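Local coordinates for protein sorbitol dehydrogenase (Gluconobacter oxydans, PDB 5ITG) that probably oxidises D-sorbitol to L-sorbose with an NADP cofactor, as a member of the mannitol dehydrogenase family, at residues A[325-330]-A[356-361]; A[301-306]-A[382-387]; A[27-32]-A[116-121]. All blocks are in the same frame, centred on the assembly; numbering follows the deposited sequence.

Interaction 1: A[325-330]-A[356-361]; sequences ELLGNL and SVISRF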
loop_
_atom_site.group_PDB
_atom_site.type_symbol
_atom_site.label_atom_id
_atom_site.label_comp_id
_atom_site.label_asym_id
_atom_site.label_seq_id
_atom_site.Cartn_x
_atom_site.Cartn_y
_atom_site.Cartn_z
ATOM N N GLU A 325 17.028 -20.342 11.554
ATOM C CA GLU A 325 17.182 -19.523 12.752
ATOM C C GLU A 325 16.474 -18.162 12.648
ATOM O O GLU A 325 15.837 -17.723 13.603
ATOM C CB GLU A 325 18.672 -19.317 13.072
ATOM C CG GLU A 325 19.400 -20.564 13.602
ATOM C CD GLU A 325 19.519 -21.685 12.572
ATOM O OE1 GLU A 325 19.871 -21.392 11.407
ATOM O OE2 GLU A 325 19.274 -22.860 12.928
ATOM N N LEU A 326 16.586 -17.498 11.501
ATOM C CA LEU A 326 15.939 -16.202 11.328
ATOM C C LEU A 326 14.417 -16.363 11.328
ATOM O O LEU A 326 13.692 -15.490 11.810
ATOM C CB LEU A 326 16.388 -15.545 10.019
ATOM C CG LEU A 326 17.886 -15.274 9.870
ATOM C CD1 LEU A 326 18.138 -14.536 8.550
ATOM C CD2 LEU A 326 18.371 -14.447 11.038
ATOM N N LEU A 327 13.941 -17.470 10.765
ATOM C CA LEU A 327 12.512 -17.766 10.728
ATOM C C LEU A 327 11.995 -18.029 12.139
ATOM O O LEU A 327 10.944 -17.521 12.539
ATOM C CB LEU A 327 12.238 -18.999 9.859
ATOM C CG LEU A 327 10.809 -19.551 9.948
ATOM C CD1 LEU A 327 9.836 -18.530 9.382
ATOM C CD2 LEU A 327 10.705 -20.861 9.168
ATOM N N GLY A 328 12.724 -18.846 12.889
ATOM C CA GLY A 328 12.312 -19.147 14.248
ATOM C C GLY A 328 12.265 -17.897 15.114
ATOM O O GLY A 328 11.350 -17.726 15.931
ATOM N N ASN A 329 13.246 -17.017 14.931
ATOM C CA ASN A 329 13.329 -15.776 15.701
ATOM C C ASN A 329 12.144 -14.874 15.362
ATOM O O ASN A 329 11.579 -14.231 16.241
ATOM C CB ASN A 329 14.647 -15.057 15.387
ATOM C CG ASN A 329 15.073 -14.083 16.480
ATOM O OD1 ASN A 329 16.129 -13.461 16.379
ATOM N ND2 ASN A 329 14.275 -13.957 17.523
ATOM N N LEU A 330 11.785 -14.819 14.079
ATOM C CA LEU A 330 10.651 -14.007 13.631
ATOM C C LEU A 330 9.361 -14.516 14.278
ATOM O O LEU A 330 8.554 -13.727 14.778
ATOM C CB LEU A 330 10.509 -14.064 12.101
ATOM C CG LEU A 330 9.242 -13.442 11.495
ATOM C CD1 LEU A 330 9.156 -11.974 11.897
ATOM C CD2 LEU A 330 9.264 -13.577 9.962
ATOM N N SER A 356 0.170 -15.853 7.587
ATOM C CA SER A 356 0.182 -15.215 6.270
ATOM C C SER A 356 1.446 -14.381 6.064
ATOM O O SER A 356 1.988 -14.329 4.961
ATOM C CB SER A 356 -1.054 -14.328 6.075
ATOM O OG SER A 356 -1.029 -13.199 6.935
ATOM N N VAL A 357 1.914 -13.719 7.117
ATOM C CA VAL A 357 3.123 -12.912 6.992
ATOM C C VAL A 357 4.273 -13.816 6.568
ATOM O O VAL A 357 4.988 -13.518 5.613
ATOM C CB VAL A 357 3.457 -12.198 8.327
ATOM C CG1 VAL A 357 4.915 -11.732 8.337
ATOM C CG2 VAL A 357 2.514 -10.992 8.502
ATOM N N ILE A 358 4.419 -14.938 7.264
ATOM C CA ILE A 358 5.479 -15.898 6.965
ATOM C C ILE A 358 5.364 -16.436 5.535
ATOM O O ILE A 358 6.338 -16.446 4.785
ATOM C CB ILE A 358 5.428 -17.082 7.951
ATOM C CG1 ILE A 358 5.590 -16.572 9.385
ATOM C CG2 ILE A 358 6.503 -18.107 7.601
ATOM C CD1 ILE A 358 6.854 -15.798 9.613
ATOM N N SER A 359 4.168 -16.875 5.162
ATOM C CA SER A 359 3.928 -17.419 3.828
ATOM C C SER A 359 4.222 -16.414 2.719
ATOM O O SER A 359 4.827 -16.754 1.698
ATOM C CB SER A 359 2.477 -17.896 3.716
ATOM O OG SER A 359 2.201 -18.346 2.397
ATOM N N ARG A 360 3.794 -15.172 2.918
ATOM C CA ARG A 360 4.009 -14.133 1.928
ATOM C C ARG A 360 5.483 -13.852 1.711
ATOM O O ARG A 360 5.923 -13.694 0.567
ATOM C CB ARG A 360 3.277 -12.858 2.340
ATOM C CG ARG A 360 1.766 -13.020 2.309
ATOM C CD ARG A 360 1.057 -11.777 2.806
ATOM N NE ARG A 360 1.236 -10.632 1.912
ATOM C CZ ARG A 360 0.978 -9.375 2.267
ATOM N NH1 ARG A 360 0.536 -9.110 3.492
ATOM N NH2 ARG A 360 1.153 -8.383 1.400
ATOM N N PHE A 361 6.246 -13.794 2.800
ATOM C CA PHE A 361 7.678 -13.536 2.707
ATOM C C PHE A 361 8.374 -14.669 1.941
ATOM O O PHE A 361 9.450 -14.472 1.382
ATOM C CB PHE A 361 8.309 -13.399 4.108
ATOM C CG PHE A 361 7.897 -12.147 4.865
ATOM C CD1 PHE A 361 7.197 -11.118 4.237
ATOM C CD2 PHE A 361 8.237 -11.998 6.210
ATOM C CE1 PHE A 361 6.841 -9.952 4.942
ATOM C CE2 PHE A 361 7.887 -10.839 6.926
ATOM C CZ PHE A 361 7.191 -9.816 6.289
#

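Interaction 2: A[301-306]-A[382-387]; sequences GHVMLC and QVFWTE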
loop_
_atom_site.group_PDB
_atom_site.type_symbol
_atom_site.label_atom_id
_atom_site.label_comp_id
_atom_site.label_asym_id
_atom_site.label_seq_id
_atom_site.Cartn_x
_atom_site.Cartn_y
_atom_site.Cartn_z
ATOM N N GLY A 301 7.613 -7.251 11.282
ATOM C CA GLY A 301 8.207 -8.555 11.007
ATOM C C GLY A 301 9.180 -8.494 9.846
ATOM O O GLY A 301 10.196 -9.188 9.833
ATOM N N HIS A 302 8.865 -7.659 8.862
ATOM C CA HIS A 302 9.719 -7.512 7.694
ATOM C C HIS A 302 11.119 -7.055 8.114
ATOM O O HIS A 302 12.112 -7.625 7.668
ATOM C CB HIS A 302 9.095 -6.510 6.713
ATOM C CG HIS A 302 9.071 -6.994 5.295
ATOM N ND1 HIS A 302 8.235 -6.457 4.341
ATOM C CD2 HIS A 302 9.763 -7.981 4.677
ATOM C CE1 HIS A 302 8.411 -7.094 3.196
ATOM N NE2 HIS A 302 9.332 -8.025 3.374
ATOM N N VAL A 303 11.212 -6.053 8.984
ATOM C CA VAL A 303 12.534 -5.601 9.403
ATOM C C VAL A 303 13.186 -6.511 10.435
ATOM O O VAL A 303 14.413 -6.597 10.485
ATOM C CB VAL A 303 12.530 -4.148 9.927
ATOM C CG1 VAL A 303 12.301 -3.190 8.760
ATOM C CG2 VAL A 303 11.474 -3.963 10.995
HETATM N N MSE A 304 12.386 -7.193 11.253
HETATM C CA MSE A 304 12.961 -8.108 12.243
HETATM C C MSE A 304 13.646 -9.250 11.494
HETATM O O MSE A 304 14.580 -9.887 11.997
HETATM C CB MSE A 304 11.880 -8.668 13.172
HETATM C CG MSE A 304 12.383 -9.721 14.147
HETATM SE SE MSE A 304 13.815 -9.122 15.333
HETATM C CE MSE A 304 12.744 -8.159 16.637
ATOM N N LEU A 305 13.175 -9.501 10.280
ATOM C CA LEU A 305 13.757 -10.541 9.443
ATOM C C LEU A 305 14.967 -10.003 8.673
ATOM O O LEU A 305 16.046 -10.605 8.669
ATOM C CB LEU A 305 12.726 -11.041 8.426
ATOM C CG LEU A 305 13.240 -12.070 7.409
ATOM C CD1 LEU A 305 13.475 -13.411 8.109
ATOM C CD2 LEU A 305 12.234 -12.243 6.285
ATOM N N CYS A 306 14.787 -8.853 8.032
ATOM C CA CYS A 306 15.845 -8.298 7.197
ATOM C C CYS A 306 17.062 -7.676 7.851
ATOM O O CYS A 306 18.141 -7.729 7.272
ATOM C CB CYS A 306 15.241 -7.331 6.175
ATOM S SG CYS A 306 14.172 -8.167 4.956
ATOM N N GLN A 382 10.944 3.423 14.136
ATOM C CA GLN A 382 10.078 4.333 14.877
ATOM C C GLN A 382 8.606 3.964 14.699
ATOM O O GLN A 382 7.863 3.851 15.671
ATOM C CB GLN A 382 10.289 5.775 14.413
ATOM C CG GLN A 382 11.695 6.312 14.632
ATOM C CD GLN A 382 11.852 7.725 14.095
ATOM O OE1 GLN A 382 11.286 8.068 13.058
ATOM N NE2 GLN A 382 12.641 8.545 14.787
ATOM N N VAL A 383 8.179 3.768 13.461
ATOM C CA VAL A 383 6.778 3.438 13.228
ATOM C C VAL A 383 6.376 1.993 13.537
ATOM O O VAL A 383 5.360 1.760 14.193
ATOM C CB VAL A 383 6.368 3.782 11.778
ATOM C CG1 VAL A 383 4.889 3.449 11.554
ATOM C CG2 VAL A 383 6.616 5.278 11.512
ATOM N N PHE A 384 7.173 1.023 13.096
ATOM C CA PHE A 384 6.814 -0.387 13.300
ATOM C C PHE A 384 7.102 -1.022 14.656
ATOM O O PHE A 384 6.386 -1.939 15.071
ATOM C CB PHE A 384 7.490 -1.286 12.246
ATOM C CG PHE A 384 7.473 -0.735 10.843
ATOM C CD1 PHE A 384 6.463 0.114 10.410
ATOM C CD2 PHE A 384 8.450 -1.125 9.935
ATOM C CE1 PHE A 384 6.434 0.561 9.096
ATOM C CE2 PHE A 384 8.424 -0.684 8.621
ATOM C CZ PHE A 384 7.417 0.159 8.199
ATOM N N TRP A 385 8.146 -0.564 15.345
ATOM C CA TRP A 385 8.535 -1.189 16.609
ATOM C C TRP A 385 8.214 -0.481 17.929
ATOM O O TRP A 385 8.145 -1.136 18.970
ATOM C CB TRP A 385 10.045 -1.463 16.602
ATOM C CG TRP A 385 10.530 -2.587 15.707
ATOM C CD1 TRP A 385 9.788 -3.366 14.869
ATOM C CD2 TRP A 385 11.881 -3.055 15.599
ATOM N NE1 TRP A 385 10.592 -4.300 14.247
ATOM C CE2 TRP A 385 11.882 -4.128 14.677
ATOM C CE3 TRP A 385 13.091 -2.672 16.198
ATOM C CZ2 TRP A 385 13.047 -4.823 14.337
ATOM C CZ3 TRP A 385 14.252 -3.365 15.865
ATOM C CH2 TRP A 385 14.222 -4.429 14.941
ATOM N N THR A 386 8.017 0.831 17.898
ATOM C CA THR A 386 7.785 1.582 19.134
ATOM C C THR A 386 6.717 1.051 20.096
ATOM O O THR A 386 6.985 0.895 21.288
ATOM C CB THR A 386 7.500 3.070 18.822
ATOM O OG1 THR A 386 8.660 3.648 18.207
ATOM C CG2 THR A 386 7.181 3.843 20.106
ATOM N N GLU A 387 5.513 0.781 19.609
ATOM C CA GLU A 387 4.466 0.285 20.505
ATOM C C GLU A 387 4.884 -1.020 21.198
ATOM O O GLU A 387 4.712 -1.172 22.410
ATOM C CB GLU A 387 3.159 0.079 19.736
ATOM C CG GLU A 387 1.992 -0.481 20.570
ATOM C CD GLU A 387 1.528 0.454 21.673
ATOM O OE1 GLU A 387 1.277 1.642 21.383
ATOM O OE2 GLU A 387 1.397 -0.006 22.831
#

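Interaction 3: A[27-32]-A[116-121]; sequences GIVHFG and KHLVDP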
loop_
_atom_site.group_PDB
_atom_site.type_symbol
_atom_site.label_atom_id
_atom_site.label_comp_id
_atom_site.label_asym_id
_atom_site.label_seq_id
_atom_site.Cartn_x
_atom_site.Cartn_y
_atom_site.Cartn_z
ATOM N N GLY A 27 -20.407 2.648 -12.150
ATOM C CA GLY A 27 -20.865 3.098 -10.848
ATOM C C GLY A 27 -19.730 3.749 -10.074
ATOM O O GLY A 27 -19.940 4.384 -9.036
ATOM N N ILE A 28 -18.517 3.590 -10.596
ATOM C CA ILE A 28 -17.313 4.126 -9.969
ATOM C C ILE A 28 -16.405 4.799 -10.994
ATOM O O ILE A 28 -16.233 4.296 -12.108
ATOM C CB ILE A 28 -16.469 2.989 -9.321
ATOM C CG1 ILE A 28 -17.320 2.193 -8.335
ATOM C CG2 ILE A 28 -15.237 3.575 -8.622
ATOM C CD1 ILE A 28 -16.683 0.872 -7.934
ATOM N N VAL A 29 -15.837 5.937 -10.618
ATOM C CA VAL A 29 -14.874 6.622 -11.470
ATOM C C VAL A 29 -13.574 6.532 -10.683
ATOM O O VAL A 29 -13.537 6.884 -9.502
ATOM C CB VAL A 29 -15.231 8.101 -11.694
ATOM C CG1 VAL A 29 -14.017 8.850 -12.251
ATOM C CG2 VAL A 29 -16.390 8.208 -12.664
ATOM N N HIS A 30 -12.515 6.046 -11.323
ATOM C CA HIS A 30 -11.226 5.904 -10.647
ATOM C C HIS A 30 -10.126 6.767 -11.244
ATOM O O HIS A 30 -9.874 6.717 -12.446
ATOM C CB HIS A 30 -10.757 4.449 -10.692
ATOM C CG HIS A 30 -9.467 4.216 -9.973
ATOM N ND1 HIS A 30 -9.395 4.088 -8.602
ATOM C CD2 HIS A 30 -8.194 4.145 -10.426
ATOM C CE1 HIS A 30 -8.131 3.951 -8.242
ATOM N NE2 HIS A 30 -7.382 3.984 -9.329
ATOM N N PHE A 31 -9.459 7.535 -10.388
ATOM C CA PHE A 31 -8.356 8.397 -10.802
ATOM C C PHE A 31 -7.024 7.695 -10.540
ATOM O O PHE A 31 -6.751 7.273 -9.422
ATOM C CB PHE A 31 -8.394 9.715 -10.024
ATOM C CG PHE A 31 -9.378 10.719 -10.567
ATOM C CD1 PHE A 31 -9.052 11.499 -11.674
ATOM C CD2 PHE A 31 -10.627 10.884 -9.975
ATOM C CE1 PHE A 31 -9.955 12.434 -12.187
ATOM C CE2 PHE A 31 -11.541 11.818 -10.481
ATOM C CZ PHE A 31 -11.201 12.594 -11.591
ATOM N N GLY A 32 -6.195 7.584 -11.575
ATOM C CA GLY A 32 -4.906 6.934 -11.427
ATOM C C GLY A 32 -5.004 5.437 -11.660
ATOM O O GLY A 32 -5.024 4.653 -10.710
ATOM N N LYS A 116 -18.654 14.789 -17.064
ATOM C CA LYS A 116 -19.941 14.178 -17.375
ATOM C C LYS A 116 -20.101 12.893 -16.568
ATOM O O LYS A 116 -21.168 12.622 -16.012
ATOM C CB LYS A 116 -20.048 13.850 -18.868
ATOM C CG LYS A 116 -21.406 13.296 -19.271
ATOM C CD LYS A 116 -21.417 12.778 -20.706
ATOM C CE LYS A 116 -22.813 12.303 -21.110
ATOM N NZ LYS A 116 -23.386 11.333 -20.120
ATOM N N HIS A 117 -19.040 12.094 -16.510
ATOM C CA HIS A 117 -19.098 10.852 -15.751
ATOM C C HIS A 117 -19.259 11.154 -14.272
ATOM O O HIS A 117 -20.065 10.531 -13.586
ATOM C CB HIS A 117 -17.830 10.016 -15.962
ATOM C CG HIS A 117 -17.922 9.060 -17.111
ATOM N ND1 HIS A 117 -17.327 9.300 -18.330
ATOM C CD2 HIS A 117 -18.544 7.864 -17.224
ATOM C CE1 HIS A 117 -17.576 8.292 -19.146
ATOM N NE2 HIS A 117 -18.313 7.407 -18.499
ATOM N N LEU A 118 -18.485 12.124 -13.795
ATOM C CA LEU A 118 -18.503 12.529 -12.398
ATOM C C LEU A 118 -19.856 13.044 -11.896
ATOM O O LEU A 118 -20.178 12.891 -10.711
ATOM C CB LEU A 118 -17.433 13.591 -12.168
ATOM C CG LEU A 118 -16.115 13.188 -11.501
ATOM C CD1 LEU A 118 -15.775 11.733 -11.768
ATOM C CD2 LEU A 118 -15.016 14.113 -11.995
ATOM N N VAL A 119 -20.648 13.652 -12.777
ATOM C CA VAL A 119 -21.946 14.171 -12.352
ATOM C C VAL A 119 -23.086 13.181 -12.538
ATOM O O VAL A 119 -24.178 13.396 -12.015
ATOM C CB VAL A 119 -22.327 15.485 -13.089
ATOM C CG1 VAL A 119 -21.381 16.599 -12.700
ATOM C CG2 VAL A 119 -22.317 15.268 -14.585
ATOM N N ASP A 120 -22.835 12.096 -13.267
ATOM C CA ASP A 120 -23.863 11.084 -13.512
ATOM C C ASP A 120 -24.341 10.465 -12.202
ATOM O O ASP A 120 -23.540 9.977 -11.405
ATOM C CB ASP A 120 -23.323 9.988 -14.436
ATOM C CG ASP A 120 -24.410 9.038 -14.911
ATOM O OD1 ASP A 120 -25.054 8.389 -14.062
ATOM O OD2 ASP A 120 -24.623 8.941 -16.138
ATOM N N PRO A 121 -25.665 10.465 -11.971
ATOM C CA PRO A 121 -26.254 9.907 -10.750
ATOM C C PRO A 121 -25.871 8.455 -10.464
ATOM O O PRO A 121 -25.889 8.027 -9.310
ATOM C CB PRO A 121 -27.758 10.078 -10.983
ATOM C CG PRO A 121 -27.828 11.287 -11.874
ATOM C CD PRO A 121 -26.713 11.013 -12.852
#

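Interaction 1: A[325-330]-A[356-361]
I358 meets two leucines of the facing helix at once, a small example of how apolar branches can bridge helices whose backbones stay well apart. Its CD1 points tip to tip at L330, reaching CD2 at 3.3 Å, tighter than an ordinary methyl contact. The CG2 branch makes the nearer approach to L327: I358 CG2 touches L327 CD1 at 3.8 Å, with the two side chains crossing at about a right angle. L330 CD2 also approaches F361 CD2 at 4.2 Å, at the ring edge and near the ring plane.

I358 serves both leucines because CG1, which carries CD1, stands beside the backbone N (chi1 -59°), while CG2 lies anti to that N. The axes of the two short helical segments run nearly antiparallel, at 153°, and come no closer than 11.9 Å, so the side chains alone span the gap. One face of the F361 ring lies against V357 O, 3.3 Å from its plane and offset toward the rim, and the ring also stacks with H302. V357 and F361 rest on L298 of helix 288-312, while R360 forms salt bridges with D229 and E258.

No hydrogen bond crosses between 325-330 and 356-361. The link is hydrophobic, and it depends on the fit of methyl groups rather than on directed bonds.

Interaction 2: A[301-306]-A[382-387]
A Met-aromatic contact between M304 and W385 lies within a nearly perpendicular helix-helix packing of the mannitol dehydrogenase C-terminal domain, where the axes of segments 301-306 and 382-387 are 10.3 Å apart at 96°. It illustrates how an indole can take a central place in the crossing of two helices. M304, present as selenomethionine, holds its SE 5.4 Å from the centroid of the six-membered ring of W385, oblique to it at 52° from the ring normal. The chain bends at chi2 and chi3, bringing CE back toward the indole, where it lies 4.1 Å from W385 CZ2. The backbone joins in as well: M304 CA sits at the ring edge, 3.9 Å from W385 CZ2, and M304 N lies at the edge in the ring plane.

V303 comes at the pyrrole side obliquely, its CG2 being 3.7 Å from W385 CE2. The same methyl reaches the edge of the F384 ring, so one valine branch is shared by two aromatic residues. F384 itself packs on I295, N299 and A300, earlier turns of helix 288-312.

Across this buried contact the one polar atom of the indole is satisfied by A300 O, which accepts a hydrogen bond from W385 NE1. An alanine in place of W385 would probably leave A300 O without that donor and open a gap beside V303 and the M304 methyl. Close by that bond, V303 CG2 comes within 3.4 Å of W385 NE1.

Interaction 3: A[27-32]-A[116-121]
The F31 ring presents its edge to L118: CD2 of the leucine lies near the ring plane, 4.1 Å from F31 CZ, and the two side chains come from opposite directions. Around the same ring pack V60, V126 and M128 from the sheet and V164 and Y167 from helix 164-177. The other flat group in contact, H117, does not use its imidazole here; its CB touches V29 CG2 at 4.0 Å. The CB of H30 is directed away from the helix, and its ring stacks with F37.

The tight point lies between V29 and L118, whose side chains cross at about a right angle. V29 CG1 is 3.4 Å from L118 CD1, closer than usual for two methyls, and V29 CB and CG2 border the same L118 atom. L118 thus divides its branches, CD1 to the valine and CD2 to the phenylalanine. It does so with torsions away from the staggered positions (chi1 -102°, chi2 28°), which may reflect strain in this tight spot, though the fit of the side chain could also contribute.

This is a general device of the Rossmann fold, a helix laid on a parallel sheet through aliphatic side chains. Strand 26-31 runs between the parallel strands 56-61 and 125-128; it ends at F31, and G32, the first residue of the loop that follows, has backbone angles that suit glycine. That is consistent with the glycine-rich cofactor turn that follows the first strand in such domains. Helix 111-119 belongs to the beta-alpha-beta crossover from strand 93-106 to strand 125-128, and so passes over 26-31 on the way. Next to it runs helix 164-177, where A171 touches L118 and R175 binds the carbonyl oxygens of L118 and D120.

Overall arrangement
The three contacts divide between the two parts of the chain. Interaction 3 comes first in sequence, within the Rossmann range, joining a sheet strand to its covering helix. Interactions 1 and 2 follow in the helical C-terminal range, with interaction 1 nested inside the loop that interaction 2 closes. Their centres are 13 Å apart and they touch: F361 CD2 packs on L305 CD2, and L330 CD1 approaches G301 O, so helix 288-312 connects both. Interaction 3 lies on the opposite side of the chain's centre, about 42 Å and 39 Å from the centres of interactions 1 and 2. In these three samples each part is packed through apolar side chains, strand against helix in the one and helix against helix in the other.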